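Long-range contacts in protein Amuc_1100 (Akkermansia muciniphila, PDB 6KNY), which is of unknown function but is probably anchored in a membrane by a transmembrane helix absent from this construct: residues E76-F80 and L124-N128; I93-S99 and L139-V145; T119-E123 and R147-E153; P169-L175 and L271-N277. All coordinates share one frame; numbering follows the deposited sequence. Where two conformers were deposited one is given.

Contact 1 of 4, residues E76-F80 and L124-N128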
loop_
_atom_site.group_PDB
_atom_site.type_symbol
_atom_site.label_atom_id
_atom_site.label_comp_id
_atom_site.label_asym_id
_atom_site.label_seq_id
_atom_site.Cartn_x
_atom_site.Cartn_y
_atom_site.Cartn_z
ATOM N N GLU A 76 13.107 6.845 4.388
ATOM C CA GLU A 76 12.032 6.955 3.401
ATOM C C GLU A 76 10.662 6.797 4.062
ATOM O O GLU A 76 9.709 7.514 3.729
ATOM C CB GLU A 76 12.221 5.913 2.297
ATOM C CG GLU A 76 11.242 6.063 1.139
ATOM C CD GLU A 76 11.436 4.995 0.067
ATOM O OE1 GLU A 76 11.815 3.851 0.413
ATOM O OE2 GLU A 76 11.224 5.306 -1.124
ATOM N N LEU A 77 10.551 5.863 5.010
ATOM C CA LEU A 77 9.292 5.667 5.729
ATOM C C LEU A 77 8.847 6.938 6.459
ATOM O O LEU A 77 7.681 7.348 6.378
ATOM C CB LEU A 77 9.442 4.506 6.714
ATOM C CG LEU A 77 8.307 4.292 7.729
ATOM C CD1 LEU A 77 6.952 4.010 7.030
ATOM C CD2 LEU A 77 8.657 3.207 8.748
ATOM N N LYS A 78 9.780 7.546 7.185
ATOM C CA LYS A 78 9.494 8.761 7.941
ATOM C C LYS A 78 9.067 9.892 7.016
ATOM O O LYS A 78 8.113 10.614 7.300
ATOM C CB LYS A 78 10.716 9.182 8.760
ATOM C CG LYS A 78 10.683 8.717 10.206
ATOM C CD LYS A 78 12.080 8.406 10.718
ATOM C CE LYS A 78 12.034 7.499 11.936
ATOM N NZ LYS A 78 12.081 8.273 13.207
ATOM N N THR A 79 9.784 10.041 5.908
ATOM C CA THR A 79 9.481 11.090 4.934
ATOM C C THR A 79 8.086 10.904 4.356
ATOM O O THR A 79 7.290 11.849 4.290
ATOM C CB THR A 79 10.517 11.085 3.810
ATOM O OG1 THR A 79 11.821 11.331 4.353
ATOM C CG2 THR A 79 10.176 12.135 2.746
ATOM N N PHE A 80 7.776 9.679 3.922
ATOM C CA PHE A 80 6.452 9.384 3.377
ATOM C C PHE A 80 5.370 9.661 4.408
ATOM O O PHE A 80 4.315 10.218 4.085
ATOM C CB PHE A 80 6.383 7.926 2.919
ATOM C CG PHE A 80 7.079 7.661 1.599
ATOM C CD1 PHE A 80 7.475 8.716 0.787
ATOM C CD2 PHE A 80 7.318 6.361 1.172
ATOM C CE1 PHE A 80 8.109 8.477 -0.427
ATOM C CE2 PHE A 80 7.951 6.117 -0.054
ATOM C CZ PHE A 80 8.342 7.172 -0.847
ATOM N N LEU A 124 6.839 -0.567 0.579
ATOM C CA LEU A 124 6.573 0.787 1.052
ATOM C C LEU A 124 6.254 1.733 -0.103
ATOM O O LEU A 124 5.335 2.552 -0.003
ATOM C CB LEU A 124 7.777 1.286 1.852
ATOM C CG LEU A 124 7.808 2.771 2.244
ATOM C CD1 LEU A 124 6.511 3.203 2.946
ATOM C CD2 LEU A 124 9.048 3.086 3.102
ATOM N N LYS A 125 7.003 1.646 -1.208
ATOM C CA LYS A 125 6.726 2.552 -2.326
ATOM C C LYS A 125 5.352 2.283 -2.924
ATOM O O LYS A 125 4.632 3.227 -3.275
ATOM C CB LYS A 125 7.809 2.440 -3.412
ATOM C CG LYS A 125 9.114 3.140 -3.025
ATOM C CD LYS A 125 9.387 4.463 -3.802
ATOM C CE LYS A 125 10.811 5.035 -3.623
ATOM N NZ LYS A 125 10.892 6.471 -3.187
ATOM N N ALA A 126 4.955 1.007 -3.026
ATOM C CA ALA A 126 3.642 0.675 -3.578
ATOM C C ALA A 126 2.512 1.135 -2.654
ATOM O O ALA A 126 1.518 1.724 -3.112
ATOM C CB ALA A 126 3.547 -0.834 -3.832
ATOM N N ILE A 127 2.641 0.863 -1.353
ATOM C CA ILE A 127 1.606 1.269 -0.401
ATOM C C ILE A 127 1.528 2.791 -0.329
ATOM O O ILE A 127 0.436 3.378 -0.369
ATOM C CB ILE A 127 1.866 0.644 0.989
ATOM C CG1 ILE A 127 1.734 -0.882 0.929
ATOM C CG2 ILE A 127 0.891 1.250 2.049
ATOM C CD1 ILE A 127 2.134 -1.619 2.233
ATOM N N ASN A 128 2.688 3.452 -0.265
ATOM C CA ASN A 128 2.715 4.916 -0.291
ATOM C C ASN A 128 1.962 5.475 -1.488
ATOM O O ASN A 128 1.206 6.442 -1.362
ATOM C CB ASN A 128 4.146 5.452 -0.315
ATOM C CG ASN A 128 4.174 6.978 -0.292
ATOM O OD1 ASN A 128 3.744 7.598 0.681
ATOM N ND2 ASN A 128 4.599 7.576 -1.387
HETATM O O HOH W 1 3.534 10.157 1.497
#
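The Phe80 ring lies between the amide of Asn128 on one face and the side chain of Glu76, one turn earlier in its own helix, on the other. The amide is stacked on the ring, the two planes only 5° apart, with Asn128 ND2 over the ring centre and 3.6 Å above its plane. On the opposite face Glu76 CG sits off-centre toward the rim, while at the edge Leu124 CD1 comes within 3.7 Å of Phe80 CD2. With chi1 of Asn128 at -178°, CG points away from the backbone N and the amide is carried over the ring. A water joins the two helices beside the stack, donating to Phe80 O and to Asn128 OD1, each at 2.7 Å. Further in, Leu124 CD2 packs 3.9 Å from Leu77 CB, and Leu77 continues to Trp101 and Phe104. Helices 70-91 and 117-134 run almost parallel here, at 6°, with the axes of the short segments 11.1 Å apart. At the outer margin Lys125 pairs with Glu76 in a salt bridge of doubtful geometry. The contact thus grades from leucine packing, through an amide-aromatic stack, to a charged pair modelled with some doubt, and the water gives Asn128 OD1 a hydrogen bond the ring cannot supply.

Contact 2 of 4, residues I93-S99 and L139-V145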
loop_
_atom_site.group_PDB
_atom_site.type_symbol
_atom_site.label_atom_id
_atom_site.label_comp_id
_atom_site.label_asym_id
_atom_site.label_seq_id
_atom_site.Cartn_x
_atom_site.Cartn_y
_atom_site.Cartn_z
ATOM N N ILE A 93 -8.717 15.412 5.922
ATOM C CA ILE A 93 -8.910 13.985 6.141
ATOM C C ILE A 93 -8.285 13.630 7.479
ATOM O O ILE A 93 -7.099 13.905 7.705
ATOM C CB ILE A 93 -8.279 13.152 5.012
ATOM C CG1 ILE A 93 -8.868 13.550 3.662
ATOM C CG2 ILE A 93 -8.459 11.658 5.274
ATOM C CD1 ILE A 93 -7.939 13.251 2.501
ATOM N N LEU A 94 -9.078 13.028 8.366
ATOM C CA LEU A 94 -8.516 12.496 9.597
ATOM C C LEU A 94 -7.703 11.248 9.285
ATOM O O LEU A 94 -8.060 10.466 8.399
ATOM C CB LEU A 94 -9.623 12.148 10.592
ATOM C CG LEU A 94 -10.552 13.282 11.013
ATOM C CD1 LEU A 94 -11.829 12.720 11.656
ATOM C CD2 LEU A 94 -9.834 14.252 11.951
ATOM N N ILE A 95 -6.614 11.061 10.027
ATOM C CA ILE A 95 -5.766 9.888 9.859
ATOM C C ILE A 95 -5.219 9.503 11.221
ATOM O O ILE A 95 -4.679 10.349 11.939
ATOM C CB ILE A 95 -4.626 10.123 8.839
ATOM C CG1 ILE A 95 -3.758 8.872 8.702
ATOM C CG2 ILE A 95 -3.758 11.352 9.195
ATOM C CD1 ILE A 95 -2.955 8.875 7.429
ATOM N N THR A 96 -5.391 8.233 11.595
ATOM C CA THR A 96 -4.886 7.812 12.893
ATOM C C THR A 96 -3.374 7.680 12.840
ATOM O O THR A 96 -2.770 7.491 11.772
ATOM C CB THR A 96 -5.486 6.474 13.338
ATOM O OG1 THR A 96 -5.005 5.414 12.502
ATOM C CG2 THR A 96 -7.022 6.501 13.291
ATOM N N ASP A 97 -2.771 7.762 14.024
ATOM C CA ASP A 97 -1.335 7.572 14.125
ATOM C C ASP A 97 -0.925 6.266 13.474
ATOM O O ASP A 97 0.073 6.216 12.746
ATOM C CB ASP A 97 -0.892 7.598 15.584
ATOM C CG ASP A 97 0.607 7.730 15.718
ATOM O OD1 ASP A 97 1.202 8.467 14.907
ATOM O OD2 ASP A 97 1.188 7.102 16.617
ATOM N N THR A 98 -1.708 5.201 13.689
ATOM C CA THR A 98 -1.330 3.900 13.150
ATOM C C THR A 98 -1.371 3.903 11.625
ATOM O O THR A 98 -0.394 3.504 10.982
ATOM C CB THR A 98 -2.214 2.792 13.721
ATOM O OG1 THR A 98 -3.596 3.059 13.425
ATOM C CG2 THR A 98 -1.992 2.659 15.230
ATOM N N SER A 99 -2.484 4.374 11.023
ATOM C CA SER A 99 -2.552 4.506 9.562
ATOM C C SER A 99 -1.357 5.261 8.991
ATOM O O SER A 99 -0.842 4.915 7.907
ATOM C CB SER A 99 -3.825 5.231 9.136
ATOM O OG SER A 99 -4.935 4.374 9.192
ATOM N N LEU A 139 -12.271 11.149 0.821
ATOM C CA LEU A 139 -12.637 10.370 1.996
ATOM C C LEU A 139 -12.617 11.257 3.231
ATOM O O LEU A 139 -12.028 12.336 3.237
ATOM C CB LEU A 139 -11.664 9.211 2.195
ATOM C CG LEU A 139 -11.599 8.186 1.064
ATOM C CD1 LEU A 139 -10.366 7.311 1.213
ATOM C CD2 LEU A 139 -12.881 7.344 1.015
ATOM N N SER A 140 -13.217 10.773 4.314
ATOM C CA SER A 140 -13.202 11.563 5.537
ATOM C C SER A 140 -12.214 11.058 6.578
ATOM O O SER A 140 -11.771 11.848 7.421
ATOM C CB SER A 140 -14.606 11.625 6.148
ATOM O OG SER A 140 -14.944 10.364 6.680
ATOM N N LYS A 141 -11.886 9.765 6.573
ATOM C CA LYS A 141 -10.938 9.223 7.540
ATOM C C LYS A 141 -10.216 8.028 6.945
ATOM O O LYS A 141 -10.822 7.224 6.231
ATOM C CB LYS A 141 -11.609 8.768 8.848
ATOM C CG LYS A 141 -12.857 9.525 9.258
ATOM C CD LYS A 141 -13.333 9.098 10.624
ATOM C CE LYS A 141 -14.536 9.929 11.038
ATOM N NZ LYS A 141 -15.084 9.517 12.353
ATOM N N PHE A 142 -8.926 7.924 7.251
ATOM C CA PHE A 142 -8.181 6.674 7.169
ATOM C C PHE A 142 -8.220 6.038 8.553
ATOM O O PHE A 142 -7.831 6.672 9.543
ATOM C CB PHE A 142 -6.730 6.900 6.737
ATOM C CG PHE A 142 -6.567 7.296 5.297
ATOM C CD1 PHE A 142 -6.802 6.382 4.283
ATOM C CD2 PHE A 142 -6.142 8.579 4.956
ATOM C CE1 PHE A 142 -6.636 6.741 2.944
ATOM C CE2 PHE A 142 -5.974 8.943 3.627
ATOM C CZ PHE A 142 -6.219 8.027 2.619
ATOM N N ILE A 143 -8.712 4.810 8.636
ATOM C CA ILE A 143 -8.909 4.149 9.917
ATOM C C ILE A 143 -7.743 3.225 10.248
ATOM O O ILE A 143 -7.297 3.161 11.395
ATOM C CB ILE A 143 -10.255 3.387 9.911
ATOM C CG1 ILE A 143 -11.412 4.368 9.754
ATOM C CG2 ILE A 143 -10.418 2.542 11.203
ATOM C CD1 ILE A 143 -12.763 3.707 9.509
ATOM N N LYS A 144 -7.225 2.511 9.252
ATOM C CA LYS A 144 -6.108 1.619 9.522
ATOM C C LYS A 144 -5.408 1.269 8.213
ATOM O O LYS A 144 -6.046 1.174 7.161
ATOM C CB LYS A 144 -6.584 0.367 10.284
ATOM C CG LYS A 144 -7.014 -0.836 9.479
ATOM C CD LYS A 144 -7.296 -2.014 10.445
ATOM C CE LYS A 144 -7.761 -3.295 9.727
ATOM N NZ LYS A 144 -8.526 -4.251 10.614
ATOM N N VAL A 145 -4.084 1.158 8.282
ATOM C CA VAL A 145 -3.283 0.504 7.253
ATOM C C VAL A 145 -2.511 -0.576 7.989
ATOM O O VAL A 145 -1.585 -0.275 8.752
ATOM C CB VAL A 145 -2.335 1.460 6.520
ATOM C CG1 VAL A 145 -1.571 0.696 5.436
ATOM C CG2 VAL A 145 -3.119 2.626 5.916
HETATM O O HOH W 2 -2.994 1.435 10.962
#
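The pairing of Leu94 and Ile95 with Lys141 and Phe142 is parallel, in a sheet whose other neighbouring strands run antiparallel, and it lasts just two bridges before the chain turns into the short helix 97-100. This is the edge of the mixed five-stranded sheet. Two backbone bonds hold it: Leu94 N to Ser140 O at 3.1 Å and Phe142 N to Leu94 O at 2.9 Å. On the face carrying Phe142, the ring's CD2 meets Ile93 CG2 at 3.9 Å and Ile95 CD1 at 4.0 Å, both approaching obliquely, and Cys88 and Val131 add to its packing. Leu94 and Lys141 lie side by side on the other face. Thr96 has OG1 between its backbone N and carbonyl carbon (chi1 68°), where it is hydrogen-bonded to Thr98 OG1 at 2.9 Å, either hydroxyl being able to donate. A valine in its place would probably leave Thr98 OG1 without this hydroxyl partner. Two classic beta bulges mark the border with strand 170-181: Ser140 and Lys141 both face Gln180, and Ile143 and Lys144 both face Ala178. Beyond the last bridge a water bonded to Thr98 OG1 accepts from Val145 N at 2.9 Å.

Contact 3 of 4, residues T119-E123 and R147-E153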
loop_
_atom_site.group_PDB
_atom_site.type_symbol
_atom_site.label_atom_id
_atom_site.label_comp_id
_atom_site.label_asym_id
_atom_site.label_seq_id
_atom_site.Cartn_x
_atom_site.Cartn_y
_atom_site.Cartn_z
ATOM N N THR A 119 13.236 -5.492 -0.238
ATOM C CA THR A 119 11.864 -5.968 -0.403
ATOM C C THR A 119 10.865 -5.016 0.262
ATOM O O THR A 119 9.853 -4.627 -0.342
ATOM C CB THR A 119 11.773 -7.389 0.157
ATOM O OG1 THR A 119 12.737 -8.211 -0.533
ATOM C CG2 THR A 119 10.372 -7.983 -0.008
ATOM N N LEU A 120 11.165 -4.580 1.490
ATOM C CA LEU A 120 10.314 -3.605 2.173
ATOM C C LEU A 120 10.213 -2.279 1.422
ATOM O O LEU A 120 9.175 -1.596 1.501
ATOM C CB LEU A 120 10.846 -3.352 3.578
ATOM C CG LEU A 120 10.747 -4.563 4.504
ATOM C CD1 LEU A 120 11.486 -4.306 5.808
ATOM C CD2 LEU A 120 9.282 -4.894 4.774
ATOM N N GLY A 121 11.284 -1.862 0.733
ATOM C CA GLY A 121 11.225 -0.596 0.010
ATOM C C GLY A 121 10.280 -0.656 -1.172
ATOM O O GLY A 121 9.592 0.313 -1.479
ATOM N N PHE A 122 10.239 -1.801 -1.855
ATOM C CA PHE A 122 9.233 -2.007 -2.889
ATOM C C PHE A 122 7.838 -1.916 -2.286
ATOM O O PHE A 122 6.978 -1.202 -2.799
ATOM C CB PHE A 122 9.424 -3.371 -3.560
ATOM C CG PHE A 122 8.231 -3.815 -4.366
ATOM C CD1 PHE A 122 8.027 -3.324 -5.653
ATOM C CD2 PHE A 122 7.294 -4.688 -3.832
ATOM C CE1 PHE A 122 6.912 -3.716 -6.393
ATOM C CE2 PHE A 122 6.192 -5.084 -4.571
ATOM C CZ PHE A 122 6.001 -4.607 -5.844
ATOM N N GLU A 123 7.610 -2.626 -1.178
ATOM C CA GLU A 123 6.282 -2.643 -0.561
ATOM C C GLU A 123 5.893 -1.267 -0.047
ATOM O O GLU A 123 4.752 -0.822 -0.221
ATOM C CB GLU A 123 6.233 -3.671 0.570
ATOM C CG GLU A 123 4.818 -3.942 1.016
ATOM C CD GLU A 123 4.714 -5.031 2.056
ATOM O OE1 GLU A 123 5.689 -5.243 2.810
ATOM O OE2 GLU A 123 3.637 -5.657 2.130
ATOM N N ARG A 147 -0.345 -4.162 7.853
ATOM C CA ARG A 147 0.532 -4.882 6.935
ATOM C C ARG A 147 1.233 -6.010 7.680
ATOM O O ARG A 147 2.177 -5.755 8.447
ATOM C CB ARG A 147 1.546 -3.927 6.315
ATOM C CG ARG A 147 2.616 -4.578 5.433
ATOM C CD ARG A 147 3.916 -3.733 5.449
ATOM N NE ARG A 147 4.661 -3.932 6.696
ATOM C CZ ARG A 147 5.642 -4.816 6.854
ATOM N NH1 ARG A 147 6.060 -5.548 5.821
ATOM N NH2 ARG A 147 6.224 -4.948 8.038
ATOM N N PRO A 148 0.806 -7.263 7.489
ATOM C CA PRO A 148 1.532 -8.390 8.094
ATOM C C PRO A 148 2.974 -8.444 7.607
ATOM O O PRO A 148 3.281 -8.080 6.471
ATOM C CB PRO A 148 0.745 -9.624 7.627
ATOM C CG PRO A 148 -0.652 -9.110 7.292
ATOM C CD PRO A 148 -0.460 -7.662 6.852
ATOM N N GLN A 149 3.867 -8.902 8.481
ATOM C CA GLN A 149 5.270 -9.020 8.091
ATOM C C GLN A 149 5.438 -10.137 7.081
ATOM O O GLN A 149 4.765 -11.168 7.156
ATOM C CB GLN A 149 6.162 -9.298 9.304
ATOM C CG GLN A 149 6.239 -8.138 10.279
ATOM C CD GLN A 149 7.023 -8.479 11.532
ATOM O OE1 GLN A 149 7.801 -9.439 11.552
ATOM N NE2 GLN A 149 6.798 -7.715 12.598
ATOM N N LEU A 150 6.358 -9.932 6.147
ATOM C CA LEU A 150 6.733 -10.943 5.189
ATOM C C LEU A 150 7.690 -11.940 5.825
ATOM O O LEU A 150 8.398 -11.609 6.774
ATOM C CB LEU A 150 7.399 -10.290 3.979
ATOM C CG LEU A 150 6.547 -9.277 3.219
ATOM C CD1 LEU A 150 7.391 -8.582 2.131
ATOM C CD2 LEU A 150 5.331 -9.977 2.617
ATOM N N PRO A 151 7.771 -13.157 5.277
ATOM C CA PRO A 151 8.756 -14.127 5.798
ATOM C C PRO A 151 10.189 -13.606 5.799
ATOM O O PRO A 151 10.927 -13.891 6.748
ATOM C CB PRO A 151 8.585 -15.329 4.857
ATOM C CG PRO A 151 7.134 -15.237 4.434
ATOM C CD PRO A 151 6.881 -13.755 4.266
ATOM N N ILE A 152 10.597 -12.813 4.803
ATOM C CA ILE A 152 11.961 -12.284 4.793
ATOM C C ILE A 152 12.234 -11.333 5.959
ATOM O O ILE A 152 13.397 -11.059 6.262
ATOM C CB ILE A 152 12.257 -11.580 3.453
ATOM C CG1 ILE A 152 13.769 -11.374 3.244
ATOM C CG2 ILE A 152 11.510 -10.254 3.382
ATOM C CD1 ILE A 152 14.096 -10.705 1.931
ATOM N N GLU A 153 11.207 -10.830 6.650
ATOM C CA GLU A 153 11.481 -9.867 7.712
ATOM C C GLU A 153 11.957 -10.514 9.004
ATOM O O GLU A 153 12.566 -9.827 9.834
ATOM C CB GLU A 153 10.252 -9.026 8.001
ATOM C CG GLU A 153 9.961 -8.070 6.896
ATOM C CD GLU A 153 8.699 -7.301 7.152
ATOM O OE1 GLU A 153 8.651 -6.548 8.143
ATOM O OE2 GLU A 153 7.773 -7.432 6.341
#
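Arg147 NH1 reaches Glu123 OE1 across the contact at 3.0 Å and, within its own loop, also bonds Glu153, so one guanidinium joins two carboxylates. The grip on Glu153 is end-on and two-pronged: NH1 donates to Glu153 OE2 at 2.6 Å, and NH2 to Glu153 OE1 at 2.9 Å, both close to the guanidinium plane. Glu123 OE1 also lies at the edge of that plane, but its carboxylate is turned 85° against it and is met on the syn side. A bend at chi3 of Arg147 (77°) swings the guanidinium round toward both acids. Its remaining nitrogen, NE, donates to Gly103 O. Glu153 OE2 accepts a second bond from Leu150 N at 2.9 Å, which arrives on the face of the carboxylate opposite to NH1, while OE1 is further bonded by Tyr107 OH. Apolar groups flank this network: Leu120 CD2 packs 3.3 Å from Glu153 OE2, and Thr119 CG2 meets Leu150 CD1 at 3.7 Å. The contact thereby ties helix 117-134 to the loop that follows strand 141-146. Glu123 OE1 and Glu153 OE2 stand 4.6 Å apart, and the NH1 shared between them would probably offset their repulsion; the bonds from Arg147, Leu150 and Tyr107 are likely to stabilise Glu153 as an anion, while Glu123 is met by NH1 across the contact.

Contact 4 of 4, residues P169-L175 and L271-N277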
loop_
_atom_site.group_PDB
_atom_site.type_symbol
_atom_site.label_atom_id
_atom_site.label_comp_id
_atom_site.label_asym_id
_atom_site.label_seq_id
_atom_site.Cartn_x
_atom_site.Cartn_y
_atom_site.Cartn_z
ATOM N N PRO A 169 6.587 -17.439 -9.747
ATOM C CA PRO A 169 6.714 -16.274 -10.641
ATOM C C PRO A 169 6.322 -14.951 -10.003
ATOM O O PRO A 169 6.710 -13.893 -10.533
ATOM C CB PRO A 169 5.772 -16.615 -11.809
ATOM C CG PRO A 169 5.571 -18.081 -11.719
ATOM C CD PRO A 169 5.605 -18.405 -10.266
ATOM N N TRP A 170 5.523 -14.968 -8.925
ATOM C CA TRP A 170 5.208 -13.762 -8.174
ATOM C C TRP A 170 5.133 -14.119 -6.696
ATOM O O TRP A 170 4.983 -15.285 -6.323
ATOM C CB TRP A 170 3.889 -13.110 -8.635
ATOM C CG TRP A 170 2.661 -13.912 -8.278
ATOM C CD1 TRP A 170 1.932 -13.852 -7.106
ATOM C CD2 TRP A 170 2.040 -14.922 -9.080
ATOM N NE1 TRP A 170 0.891 -14.757 -7.153
ATOM C CE2 TRP A 170 0.938 -15.427 -8.346
ATOM C CE3 TRP A 170 2.309 -15.454 -10.344
ATOM C CZ2 TRP A 170 0.102 -16.430 -8.847
ATOM C CZ3 TRP A 170 1.484 -16.444 -10.840
ATOM C CH2 TRP A 170 0.392 -16.927 -10.088
ATOM N N THR A 171 5.244 -13.096 -5.858
ATOM C CA THR A 171 5.098 -13.223 -4.412
ATOM C C THR A 171 4.015 -12.251 -3.980
ATOM O O THR A 171 4.134 -11.045 -4.253
ATOM C CB THR A 171 6.397 -12.907 -3.678
ATOM O OG1 THR A 171 7.391 -13.874 -4.036
ATOM C CG2 THR A 171 6.176 -12.856 -2.126
ATOM N N PRO A 172 2.927 -12.724 -3.379
ATOM C CA PRO A 172 1.879 -11.811 -2.919
ATOM C C PRO A 172 2.284 -11.185 -1.601
ATOM O O PRO A 172 2.861 -11.848 -0.734
ATOM C CB PRO A 172 0.665 -12.732 -2.722
ATOM C CG PRO A 172 1.296 -14.053 -2.273
ATOM C CD PRO A 172 2.654 -14.132 -3.030
ATOM N N MET A 173 1.933 -9.913 -1.422
ATOM C CA MET A 173 2.251 -9.221 -0.174
ATOM C C MET A 173 0.975 -8.692 0.463
ATOM O O MET A 173 0.358 -7.761 -0.081
ATOM C CB MET A 173 3.252 -8.094 -0.428
ATOM C CG MET A 173 4.569 -8.614 -1.032
ATOM S SD MET A 173 5.751 -7.286 -1.292
ATOM C CE MET A 173 7.181 -8.174 -1.943
ATOM N N PRO A 174 0.543 -9.225 1.612
ATOM C CA PRO A 174 -0.784 -8.875 2.143
ATOM C C PRO A 174 -0.798 -7.519 2.819
ATOM O O PRO A 174 0.205 -7.072 3.388
ATOM C CB PRO A 174 -1.065 -9.993 3.155
ATOM C CG PRO A 174 0.307 -10.372 3.643
ATOM C CD PRO A 174 1.237 -10.220 2.452
ATOM N N LEU A 175 -1.952 -6.854 2.729
ATOM C CA LEU A 175 -2.247 -5.715 3.587
ATOM C C LEU A 175 -3.751 -5.505 3.655
ATOM O O LEU A 175 -4.515 -5.997 2.813
ATOM C CB LEU A 175 -1.558 -4.442 3.094
ATOM C CG LEU A 175 -2.010 -3.902 1.748
ATOM C CD1 LEU A 175 -2.009 -2.362 1.803
ATOM C CD2 LEU A 175 -1.060 -4.416 0.639
ATOM N N LEU A 271 -5.967 -6.804 0.607
ATOM C CA LEU A 271 -5.296 -6.753 -0.677
ATOM C C LEU A 271 -4.086 -7.671 -0.679
ATOM O O LEU A 271 -3.491 -7.954 0.370
ATOM C CB LEU A 271 -4.868 -5.322 -0.988
ATOM C CG LEU A 271 -6.026 -4.310 -1.016
ATOM C CD1 LEU A 271 -5.486 -2.897 -0.891
ATOM C CD2 LEU A 271 -6.846 -4.451 -2.291
ATOM N N ASN A 272 -3.744 -8.165 -1.864
ATOM C CA ASN A 272 -2.441 -8.769 -2.109
ATOM C C ASN A 272 -1.750 -7.929 -3.170
ATOM O O ASN A 272 -2.225 -7.848 -4.309
ATOM C CB ASN A 272 -2.562 -10.224 -2.543
ATOM C CG ASN A 272 -3.008 -11.141 -1.399
ATOM O OD1 ASN A 272 -2.230 -11.482 -0.511
ATOM N ND2 ASN A 272 -4.257 -11.556 -1.437
ATOM N N LEU A 273 -0.663 -7.268 -2.772
ATOM C CA LEU A 273 0.241 -6.624 -3.717
ATOM C C LEU A 273 1.044 -7.708 -4.425
ATOM O O LEU A 273 1.665 -8.552 -3.772
ATOM C CB LEU A 273 1.170 -5.666 -2.973
ATOM C CG LEU A 273 2.342 -5.030 -3.735
ATOM C CD1 LEU A 273 1.834 -4.131 -4.865
ATOM C CD2 LEU A 273 3.289 -4.281 -2.757
ATOM N N VAL A 274 1.041 -7.698 -5.750
ATOM C CA VAL A 274 1.681 -8.761 -6.520
ATOM C C VAL A 274 3.103 -8.314 -6.860
ATOM O O VAL A 274 3.292 -7.362 -7.627
ATOM C CB VAL A 274 0.863 -9.087 -7.776
ATOM C CG1 VAL A 274 1.556 -10.147 -8.626
ATOM C CG2 VAL A 274 -0.561 -9.533 -7.363
ATOM N N HIS A 275 4.108 -8.980 -6.274
ATOM C CA HIS A 275 5.498 -8.733 -6.650
ATOM C C HIS A 275 5.938 -9.771 -7.683
ATOM O O HIS A 275 6.028 -10.963 -7.371
ATOM C CB HIS A 275 6.452 -8.773 -5.455
ATOM C CG HIS A 275 7.870 -8.483 -5.856
ATOM N ND1 HIS A 275 8.799 -9.476 -6.102
ATOM C CD2 HIS A 275 8.490 -7.313 -6.150
ATOM C CE1 HIS A 275 9.940 -8.929 -6.488
ATOM N NE2 HIS A 275 9.784 -7.618 -6.509
ATOM N N PHE A 276 6.252 -9.310 -8.893
ATOM C CA PHE A 276 6.755 -10.179 -9.957
ATOM C C PHE A 276 8.234 -10.469 -9.734
ATOM O O PHE A 276 9.035 -9.549 -9.556
ATOM C CB PHE A 276 6.515 -9.530 -11.320
ATOM C CG PHE A 276 5.064 -9.396 -11.640
ATOM C CD1 PHE A 276 4.366 -10.451 -12.221
ATOM C CD2 PHE A 276 4.377 -8.238 -11.320
ATOM C CE1 PHE A 276 2.994 -10.347 -12.479
ATOM C CE2 PHE A 276 3.008 -8.128 -11.564
ATOM C CZ PHE A 276 2.318 -9.184 -12.142
ATOM N N ASN A 277 8.592 -11.752 -9.733
ATOM C CA ASN A 277 9.885 -12.166 -9.208
ATOM C C ASN A 277 10.953 -12.310 -10.287
ATOM O O ASN A 277 12.083 -11.857 -10.090
ATOM C CB ASN A 277 9.736 -13.479 -8.435
ATOM C CG ASN A 277 9.058 -13.278 -7.092
ATOM O OD1 ASN A 277 9.134 -12.181 -6.508
ATOM N ND2 ASN A 277 8.364 -14.319 -6.601
#
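Thr171 and Asn277 meet at about a right angle, with Asn277 ND2 donating to Thr171 OG1 at 2.8 Å, the hydroxyl lying in the plane of the amide. The other end of that amide is held too: Asn277 OD1 accepts from His275 ND1 at 2.8 Å, at the edge of the imidazole ring, and these bonds, with one from ND2 to Ala168 O, set which way the amide is turned. The second ring nitrogen, His275 NE2, is bonded to Ser63 O. With an alanine in place of Asn277, both Thr171 OG1 and His275 ND1 would probably lose these partners, leaving the ring held from its NE2 side. Met173 runs alongside His275, pointing the same way, its extended chain bringing CE to 3.6 Å from His275 CB; Met173 CB also packs 4.1 Å from Leu273 CB. On the opposite face Trp170 and Val274 slant across one another, Trp170 CB lying 3.8 Å from Val274 CG1, and the same methyl rests over the rim of the Phe276 ring. Between the two faces runs an antiparallel ladder of hydrogen-bonded pairs, Thr171-His275, Met173-Leu273 and Leu175-Leu271; Pro172 and Pro174 occupy non-hydrogen-bonded positions, where no N-H is needed. Strand 201-210 borders strand 265-276 on its far side, and helix 117-134 covers the face of Met173, Leu273 and His275, with Phe122 edge-to-face against the imidazole.

In the fold
Helix 117-134 links contacts 1 and 3, holding helix 70-91 in the first and the loop after strand 141-146 in the second. It also packs on the sheet region of contact 4, where Ala126 CB meets Leu273 CD2. Contacts 2 and 4 belong to one sheet but lie on opposite sides of the chain's centre, with centres about 24 Å apart: contact 2 is a brief parallel pairing at its edge, held by two backbone bonds, contact 4 a long antiparallel ladder reinforced by side-chain amide bonds. All four are partly buried. Contact 3 keeps its charges largely inside, whereas contact 1 places its ion pair toward the surface and leucines within.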